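Local coordinates for multifunctional non-homologous end joining DNA repair protein LigD (Mycobacterium tuberculosis, PDB 2IRX), which probably works with Ku to repair DNA double-strand breaks by non-homologous end joining, its polymerase domain, the part present here, using manganese to add nucleotides to DNA ends, at residues A[140-145]-A[221-226]; A[172-177]-A[256-261]. All coordinates share one frame; numbering follows the deposited sequence.

Interaction 1. Residues A[140-145]-A[221-226]; sequences DLDPGE and SLRAGK. With MN (manganese (II) ion), chain B; GTP (guanosine-5'-triphosphate), chain C.
Gly144 and Arg223 meet where the strand carrying the metal-binding aspartates runs out against the 221-226 loop. Two backbone bonds join the segments: Gly144 N donates to Lys226 O at 2.8 Å, and Gly225 N to Glu145 O at 2.9 Å. Between them Gly144 CA lies 3.4 Å from Arg223 O, its C-H pointing almost straight at that oxygen. The loop forms a type II turn from Arg223 to Lys226, with Gly225 at positive phi.

Arg223 lays CG and CD alongside Gly144; the bend at chi3 (-62°) then carries its guanidinium toward Asp142. NH1 stays 4.2 Å from Asp142 OD2, which lies well out of the guanidinium plane, so charge alone acts directly between them. One water bridges NH1 to OD2 and another, in the guanidinium plane, bridges NH1 to Pro143 O, while Met218 O accepts from NH2.

The other carboxylate oxygen, Asp142 OD1, binds manganese at 2.2 Å, as does Asp140 OD1, also at 2.2 Å. GTP O2G, GTP O1B and two waters complete six ligands, and one of these waters donates to Leu141 O and GTP O1G. Asp140 OD2 also accepts from Gln233. This DxD pair is consistent with the polymerase metal site, and Asp230 of the predicted second manganese site lies close by.

Asp140 and Asp142 pair through their backbones with strand 227-230, Leu141 with Leu180 of strand 180-186, and Leu141 and Pro143 pack against helix 149-164.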
# COMPACT_ATOMS: atom_id res chain seq x y z
N ASP A 140 -9.03 -0.18 -4.02
CA ASP A 140 -8.53 -1.53 -3.89
C ASP A 140 -9.43 -2.41 -4.79
O ASP A 140 -10.61 -2.64 -4.49
CB ASP A 140 -8.56 -1.93 -2.40
CG ASP A 140 -8.10 -3.36 -2.14
OD1 ASP A 140 -7.59 -4.02 -3.07
OD2 ASP A 140 -8.23 -3.84 -0.98
N LEU A 141 -8.88 -2.88 -5.90
CA LEU A 141 -9.67 -3.67 -6.86
C LEU A 141 -9.36 -5.16 -6.67
O LEU A 141 -8.23 -5.60 -6.93
CB LEU A 141 -9.34 -3.27 -8.31
CG LEU A 141 -10.04 -2.04 -8.93
CD1 LEU A 141 -9.86 -0.77 -8.11
CD2 LEU A 141 -9.59 -1.81 -10.38
N ASP A 142 -10.40 -5.91 -6.29
CA ASP A 142 -10.32 -7.36 -6.05
C ASP A 142 -11.09 -8.15 -7.11
O ASP A 142 -12.29 -7.93 -7.27
CB ASP A 142 -10.93 -7.69 -4.69
CG ASP A 142 -10.11 -7.16 -3.54
OD1 ASP A 142 -8.96 -6.78 -3.80
OD2 ASP A 142 -10.61 -7.07 -2.41
N PRO A 143 -10.43 -9.10 -7.77
CA PRO A 143 -11.09 -9.97 -8.75
C PRO A 143 -11.93 -11.04 -8.04
O PRO A 143 -11.46 -11.73 -7.13
CB PRO A 143 -9.91 -10.58 -9.52
CG PRO A 143 -8.78 -10.61 -8.52
CD PRO A 143 -8.99 -9.41 -7.62
N GLY A 144 -13.20 -11.15 -8.45
CA GLY A 144 -14.05 -12.25 -8.03
C GLY A 144 -13.56 -13.49 -8.72
O GLY A 144 -12.66 -13.43 -9.57
N GLU A 145 -14.16 -14.63 -8.38
CA GLU A 145 -13.88 -15.88 -9.08
C GLU A 145 -14.03 -15.73 -10.59
O GLU A 145 -14.99 -15.14 -11.09
CB GLU A 145 -14.79 -17.00 -8.60
CG GLU A 145 -14.57 -17.42 -7.17
CD GLU A 145 -15.60 -18.41 -6.70
OE1 GLU A 145 -15.53 -19.59 -7.13
OE2 GLU A 145 -16.49 -18.01 -5.91
N SER A 221 -20.71 -13.60 -2.01
CA SER A 221 -21.68 -14.43 -2.72
C SER A 221 -21.98 -13.88 -4.12
O SER A 221 -22.26 -14.63 -5.06
CB SER A 221 -22.98 -14.52 -1.91
OG SER A 221 -24.07 -14.95 -2.72
N LEU A 222 -21.90 -12.56 -4.24
CA LEU A 222 -22.22 -11.87 -5.47
C LEU A 222 -20.97 -11.37 -6.20
O LEU A 222 -21.08 -10.62 -7.17
CB LEU A 222 -23.15 -10.68 -5.18
CG LEU A 222 -24.58 -10.90 -4.68
CD1 LEU A 222 -24.63 -11.25 -3.20
CD2 LEU A 222 -25.40 -9.65 -4.95
N ARG A 223 -19.77 -11.77 -5.75
CA ARG A 223 -18.56 -11.24 -6.39
C ARG A 223 -18.12 -11.97 -7.67
O ARG A 223 -17.33 -11.41 -8.43
CB ARG A 223 -17.39 -11.11 -5.41
CG ARG A 223 -16.32 -10.10 -5.92
CD ARG A 223 -15.11 -10.01 -5.02
NE ARG A 223 -15.47 -9.53 -3.69
CZ ARG A 223 -14.68 -9.59 -2.63
NH1 ARG A 223 -13.46 -10.10 -2.74
NH2 ARG A 223 -15.10 -9.12 -1.46
N ALA A 224 -18.62 -13.18 -7.92
CA ALA A 224 -18.15 -14.00 -9.04
C ALA A 224 -18.30 -13.26 -10.37
O ALA A 224 -19.32 -12.62 -10.61
CB ALA A 224 -18.87 -15.35 -9.08
N GLY A 225 -17.27 -13.32 -11.21
CA GLY A 225 -17.27 -12.58 -12.49
C GLY A 225 -17.14 -11.06 -12.40
O GLY A 225 -17.13 -10.37 -13.42
N LYS A 226 -17.02 -10.52 -11.18
CA LYS A 226 -16.99 -9.07 -11.00
C LYS A 226 -15.68 -8.62 -10.33
O LYS A 226 -15.06 -9.39 -9.62
CB LYS A 226 -18.17 -8.60 -10.14
CG LYS A 226 -19.55 -8.83 -10.75
CD LYS A 226 -20.61 -8.34 -9.82
CE LYS A 226 -21.96 -8.92 -10.16
NZ LYS A 226 -22.81 -8.87 -8.94
MN MN B . -7.20 -6.16 -2.71
PG GTP C . -5.04 -8.59 -2.98
O1G GTP C . -4.58 -8.10 -4.29
O2G GTP C . -6.49 -8.24 -2.73
O3G GTP C . -4.76 -10.06 -2.79
O3B GTP C . -4.07 -7.85 -1.91
PB GTP C . -4.37 -6.58 -0.97
O1B GTP C . -5.30 -5.60 -1.61
O2B GTP C . -3.10 -5.92 -0.62
O3A GTP C . -5.17 -7.26 0.23
PA GTP C . -4.79 -7.59 1.76
O1A GTP C . -3.31 -7.74 1.94
O2A GTP C . -5.60 -8.82 2.09
O5' GTP C . -5.34 -6.32 2.56
C5' GTP C . -6.70 -5.89 2.49
C4' GTP C . -6.97 -4.89 3.63
O4' GTP C . -6.71 -5.43 4.92
C3' GTP C . -6.11 -3.65 3.52
O3' GTP C . -6.89 -2.63 4.08
C2' GTP C . -4.92 -3.95 4.46
O2' GTP C . -4.20 -2.86 5.00
C1' GTP C . -5.59 -4.78 5.55
N9 GTP C . -4.85 -5.93 6.09
C8 GTP C . -3.98 -6.79 5.47
N7 GTP C . -3.64 -7.74 6.36
C5 GTP C . -4.31 -7.51 7.53
C6 GTP C . -4.35 -8.19 8.75
O6 GTP C . -3.66 -9.20 8.94
N1 GTP C . -5.17 -7.70 9.76
C2 GTP C . -5.95 -6.57 9.58
N2 GTP C . -6.72 -6.11 10.57
N3 GTP C . -5.90 -5.90 8.35
C4 GTP C . -5.09 -6.38 7.35
O HOH W 1 -8.36 -6.54 -0.92
O HOH W 2 -6.10 -5.77 -4.92
O HOH W 3 -11.20 -9.64 -0.82
O HOH W 4 -11.19 -11.14 -4.40

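Interaction 2. Residues A[172-177]-A[256-261]; sequences PVTSGS and APRTWA. With GTP (guanosine-5'-triphosphate), chain C.
Ala256 pairs with Thr174 through both of its backbone polar atoms: Ala256 N donates to Thr174 O at 2.9 Å, and Thr174 N returns a bond to Ala256 O at 3.0 Å. They form an antiparallel hydrogen-bonded pair, with Val173 CG1 lying against Ala256 N and O.

Pro257 faces Val173 in the adjoining non-hydrogen-bonded pair, where the CA atoms come within 4.3 Å and Val173 CG2 approaches Pro257 CA.

Just past the strand, Arg258 N adds one more bond between the segments, donating nearly straight to Pro172 O (2.8 Å, 167°). Successive bends at chi2 and chi3 fold its side chain back across Thr174, CD passing OG1, until NH2 donates to Thr174 OG1 at 3.1 Å with the hydroxyl in the guanidinium plane. Arg269 O takes a bond from the same NH2 and Glu262 forms a salt bridge with NH1, fixing the rotation of this buried group.

Trp260 turns a ring face to Pro172: CD sits 3.9 Å from the centroid of the five-membered ring, a CH-pi contact. Its NE1 donates to Thr170 O.

Beyond the paired strand, Ser175 OG accepts from Ser177 N, making an ST turn, and donates to GTP O1G at 2.7 Å; Ser177 OG lies very close to GTP O3G. Antiparallel strands thus lead into a turn that meets the gamma-phosphate, part of the nucleotide site of this primase-polymerase domain.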
# COMPACT_ATOMS: atom_id res chain seq x y z
N PRO A 172 -1.70 3.48 -11.51
CA PRO A 172 -1.97 2.06 -11.21
C PRO A 172 -0.79 1.35 -10.56
O PRO A 172 0.38 1.60 -10.90
CB PRO A 172 -2.23 1.45 -12.59
CG PRO A 172 -1.32 2.26 -13.53
CD PRO A 172 -1.14 3.65 -12.87
N VAL A 173 -1.14 0.43 -9.67
CA VAL A 173 -0.17 -0.36 -8.91
C VAL A 173 -0.68 -1.82 -8.91
O VAL A 173 -1.80 -2.09 -8.46
CB VAL A 173 -0.02 0.16 -7.45
CG1 VAL A 173 0.91 -0.78 -6.61
CG2 VAL A 173 0.47 1.63 -7.41
N THR A 174 0.10 -2.75 -9.43
CA THR A 174 -0.27 -4.17 -9.25
C THR A 174 0.03 -4.49 -7.77
O THR A 174 1.12 -4.19 -7.27
CB THR A 174 0.45 -5.15 -10.25
OG1 THR A 174 1.86 -4.84 -10.38
CG2 THR A 174 -0.24 -5.10 -11.65
N SER A 175 -0.94 -5.05 -7.05
CA SER A 175 -0.82 -5.18 -5.59
C SER A 175 0.30 -6.10 -5.08
O SER A 175 0.70 -6.00 -3.93
CB SER A 175 -2.14 -5.69 -4.98
OG SER A 175 -2.28 -7.06 -5.27
N GLY A 176 0.76 -7.01 -5.94
CA GLY A 176 1.72 -8.05 -5.56
C GLY A 176 1.02 -9.35 -5.18
O GLY A 176 1.67 -10.38 -4.99
N SER A 177 -0.31 -9.29 -5.08
CA SER A 177 -1.08 -10.43 -4.65
C SER A 177 -2.03 -10.84 -5.79
O SER A 177 -1.60 -11.51 -6.71
CB SER A 177 -1.78 -10.12 -3.32
OG SER A 177 -2.57 -11.21 -2.86
N ALA A 256 3.75 -3.00 -6.98
CA ALA A 256 4.64 -2.36 -7.97
C ALA A 256 3.90 -1.31 -8.77
O ALA A 256 2.90 -1.64 -9.43
CB ALA A 256 5.21 -3.38 -8.95
N PRO A 257 4.39 -0.05 -8.74
CA PRO A 257 3.82 0.93 -9.67
C PRO A 257 3.96 0.52 -11.13
O PRO A 257 4.98 -0.04 -11.55
CB PRO A 257 4.60 2.21 -9.36
CG PRO A 257 5.06 2.04 -7.94
CD PRO A 257 5.38 0.55 -7.83
N ARG A 258 2.90 0.75 -11.89
CA ARG A 258 2.89 0.42 -13.30
C ARG A 258 2.58 1.64 -14.17
O ARG A 258 2.09 2.67 -13.66
CB ARG A 258 1.86 -0.70 -13.60
CG ARG A 258 1.89 -1.95 -12.66
CD ARG A 258 3.28 -2.62 -12.58
NE ARG A 258 3.66 -3.27 -13.84
CZ ARG A 258 3.45 -4.54 -14.13
NH1 ARG A 258 3.84 -5.03 -15.29
NH2 ARG A 258 2.88 -5.34 -13.23
N THR A 259 2.81 1.51 -15.47
CA THR A 259 2.28 2.50 -16.42
C THR A 259 0.89 2.03 -16.92
O THR A 259 0.59 0.83 -16.90
CB THR A 259 3.22 2.74 -17.63
OG1 THR A 259 3.26 1.56 -18.45
CG2 THR A 259 4.65 3.10 -17.15
N TRP A 260 0.06 2.96 -17.36
CA TRP A 260 -1.20 2.59 -18.02
C TRP A 260 -0.97 1.71 -19.28
O TRP A 260 -1.74 0.78 -19.53
CB TRP A 260 -2.07 3.83 -18.30
CG TRP A 260 -2.69 4.37 -17.05
CD1 TRP A 260 -2.34 5.50 -16.36
CD2 TRP A 260 -3.77 3.77 -16.31
NE1 TRP A 260 -3.15 5.66 -15.25
CE2 TRP A 260 -4.02 4.61 -15.19
CE3 TRP A 260 -4.56 2.63 -16.50
CZ2 TRP A 260 -5.03 4.32 -14.24
CZ3 TRP A 260 -5.56 2.34 -15.54
CH2 TRP A 260 -5.78 3.19 -14.44
N ALA A 261 0.12 1.94 -20.01
CA ALA A 261 0.44 1.12 -21.19
C ALA A 261 0.66 -0.36 -20.82
O ALA A 261 0.27 -1.26 -21.57
CB ALA A 261 1.66 1.68 -21.94
PG GTP C . -5.04 -8.59 -2.98
O1G GTP C . -4.58 -8.10 -4.29
O2G GTP C . -6.49 -8.24 -2.73
O3G GTP C . -4.76 -10.06 -2.79
O3B GTP C . -4.07 -7.85 -1.91
PB GTP C . -4.37 -6.58 -0.97
O1B GTP C . -5.30 -5.60 -1.61
O2B GTP C . -3.10 -5.92 -0.62
O3A GTP C . -5.17 -7.26 0.23
PA GTP C . -4.79 -7.59 1.76
O1A GTP C . -3.31 -7.74 1.94
O2A GTP C . -5.60 -8.82 2.09
O5' GTP C . -5.34 -6.32 2.56
C5' GTP C . -6.70 -5.89 2.49
C4' GTP C . -6.97 -4.89 3.63
O4' GTP C . -6.71 -5.43 4.92
C3' GTP C . -6.11 -3.65 3.52
O3' GTP C . -6.89 -2.63 4.08
C2' GTP C . -4.92 -3.95 4.46
O2' GTP C . -4.20 -2.86 5.00
C1' GTP C . -5.59 -4.78 5.55
N9 GTP C . -4.85 -5.93 6.09
C8 GTP C . -3.98 -6.79 5.47
N7 GTP C . -3.64 -7.74 6.36
C5 GTP C . -4.31 -7.51 7.53
C6 GTP C . -4.35 -8.19 8.75
O6 GTP C . -3.66 -9.20 8.94
N1 GTP C . -5.17 -7.70 9.76
C2 GTP C . -5.95 -6.57 9.58
N2 GTP C . -6.72 -6.11 10.57
N3 GTP C . -5.90 -5.90 8.35
C4 GTP C . -5.09 -6.38 7.35

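Both contacts reach the same mixed sheet and converge on one GTP, yet their centres lie 19 Å apart and their nearest atoms about 6 Å apart, without touching. Interaction 1 is a surface contact, in which a strand end meets a loop whose first residues, 221-223, probably bind DNA; its chemistry is polar: backbone bonds, metal coordination and water bridges, with one charged pair beyond salt-bridge distance. Interaction 2 is buried and joins two strands in regular pairing, supported by proline-tryptophan packing and an arginine held by Thr174 and outside residues. GTP is met by both: through manganese at its beta- and gamma-phosphates by 140-145, and at the gamma-phosphate by Ser175, with Ser177 beside it. Strand 180-186 lies between, pairing with both.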